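Local coordinates for leucine aminopeptidase 1 (Caenorhabditis elegans, PDB 2HC9), which catalyses the zinc-dependent release of N-terminal amino acids, preferably leucine, from peptides and probably serves as a digestive enzyme, at residues 345-349 and 350-354. The protein carries 1 engineered substitution. Sequence-based numbering, arbitrary orientation.
Sequences VFYAK and ETLKA
Tyr347 O takes two backbone donors at the end of the helix: Thr351 N at 2.8 Å, tilted out of the carbonyl plane, and Leu352 N at 3.1 Å, lying in that plane. One residue earlier the pattern is still plain alpha-helical, with Glu350 N reaching Phe346 O at 2.8 Å in a nearly straight bond (168° at the hydrogen). After that the spacing widens: the i+5 bond to Leu352 is followed by a six-residue step, Ala354 N to Ala348 O at 3.0 Å. This is the C-terminal end of helix 337-350 unwinding into the turn toward strand 356-361 in the catalytic domain, and Lys353, with positive phi, is the first residue to leave helical geometry. Three further carbonyls are satisfied from off the backbone. Lys353 folds back at chi2 (-60°), and its NZ donates to Glu350 O at 2.8 Å, while one water donates to both Lys349 O and Ala354 O. With CG anti to the backbone nitrogen (chi1 -173°), the Tyr347 ring is brought across the side chains of Thr351 and Leu352. Thr351 CB sits over the centre of one ring face in a CH-pi contact, and Tyr347 CE2 meets Leu352 CG at 3.6 Å. Replacing Tyr347 with alanine would probably leave Thr351 and Leu352 without this apolar surface and deprive Phe233 of its edge-to-face partner. Glu350 CB also lies over one face of the Phe346 ring, but offset toward its rim, 3.7 Å from Phe346 CE2.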
# COMPACT_ATOMS: atom_id res chain seq x y z
N VAL A 345 -21.99 1.92 -30.10
CA VAL A 345 -21.66 2.93 -31.08
C VAL A 345 -21.54 2.30 -32.50
O VAL A 345 -22.00 2.87 -33.50
CB VAL A 345 -20.39 3.70 -30.63
CG1 VAL A 345 -19.84 4.51 -31.73
CG2 VAL A 345 -20.70 4.62 -29.44
N PHE A 346 -20.95 1.12 -32.58
CA PHE A 346 -20.92 0.41 -33.86
C PHE A 346 -22.33 0.08 -34.37
O PHE A 346 -22.67 0.30 -35.54
CB PHE A 346 -20.09 -0.87 -33.78
CG PHE A 346 -19.95 -1.55 -35.11
CD1 PHE A 346 -19.00 -1.09 -36.03
CD2 PHE A 346 -20.79 -2.61 -35.47
CE1 PHE A 346 -18.87 -1.72 -37.30
CE2 PHE A 346 -20.70 -3.21 -36.73
CZ PHE A 346 -19.72 -2.77 -37.64
N TYR A 347 -23.17 -0.42 -33.48
CA TYR A 347 -24.57 -0.65 -33.84
C TYR A 347 -25.25 0.62 -34.35
O TYR A 347 -25.96 0.57 -35.38
CB TYR A 347 -25.33 -1.21 -32.63
CG TYR A 347 -26.76 -1.62 -32.95
CD1 TYR A 347 -27.05 -2.93 -33.33
CD2 TYR A 347 -27.81 -0.70 -32.88
CE1 TYR A 347 -28.37 -3.33 -33.59
CE2 TYR A 347 -29.13 -1.09 -33.15
CZ TYR A 347 -29.39 -2.40 -33.49
OH TYR A 347 -30.70 -2.77 -33.74
N ALA A 348 -25.06 1.74 -33.65
CA ALA A 348 -25.68 3.00 -34.05
C ALA A 348 -25.23 3.39 -35.45
O ALA A 348 -26.05 3.84 -36.25
CB ALA A 348 -25.34 4.12 -33.05
N LYS A 349 -23.94 3.21 -35.74
CA LYS A 349 -23.42 3.55 -37.08
C LYS A 349 -23.95 2.59 -38.13
O LYS A 349 -24.52 3.02 -39.11
CB LYS A 349 -21.88 3.54 -37.12
CG LYS A 349 -21.35 3.90 -38.52
CD LYS A 349 -19.83 3.84 -38.59
CE LYS A 349 -19.37 4.25 -40.00
NZ LYS A 349 -17.91 4.17 -40.13
N GLU A 350 -23.72 1.29 -37.90
CA GLU A 350 -23.89 0.25 -38.92
C GLU A 350 -25.36 -0.10 -39.15
O GLU A 350 -25.82 -0.17 -40.29
CB GLU A 350 -23.09 -1.01 -38.52
CG GLU A 350 -23.36 -2.30 -39.31
CD GLU A 350 -22.82 -2.27 -40.73
OE1 GLU A 350 -23.33 -3.06 -41.57
OE2 GLU A 350 -21.90 -1.48 -41.02
N THR A 351 -26.09 -0.32 -38.06
CA THR A 351 -27.47 -0.80 -38.13
C THR A 351 -28.45 0.35 -38.17
O THR A 351 -29.34 0.37 -39.03
CB THR A 351 -27.79 -1.78 -37.00
OG1 THR A 351 -26.93 -2.91 -37.14
CG2 THR A 351 -29.27 -2.27 -37.11
N LEU A 352 -28.28 1.33 -37.29
CA LEU A 352 -29.21 2.47 -37.28
C LEU A 352 -28.92 3.54 -38.31
O LEU A 352 -29.77 4.41 -38.52
CB LEU A 352 -29.29 3.10 -35.88
CG LEU A 352 -29.70 2.11 -34.80
CD1 LEU A 352 -29.74 2.82 -33.43
CD2 LEU A 352 -31.08 1.45 -35.15
N LYS A 353 -27.74 3.49 -38.95
CA LYS A 353 -27.32 4.53 -39.90
C LYS A 353 -27.29 5.94 -39.30
O LYS A 353 -27.53 6.94 -40.00
CB LYS A 353 -28.16 4.51 -41.20
CG LYS A 353 -28.42 3.10 -41.77
CD LYS A 353 -27.11 2.39 -42.12
CE LYS A 353 -27.35 1.07 -42.81
NZ LYS A 353 -26.02 0.37 -43.01
N ALA A 354 -26.95 6.03 -38.01
CA ALA A 354 -26.87 7.34 -37.35
C ALA A 354 -25.63 8.06 -37.89
O ALA A 354 -24.59 7.42 -38.10
CB ALA A 354 -26.77 7.18 -35.81
O HOH W 1 -23.96 5.76 -40.25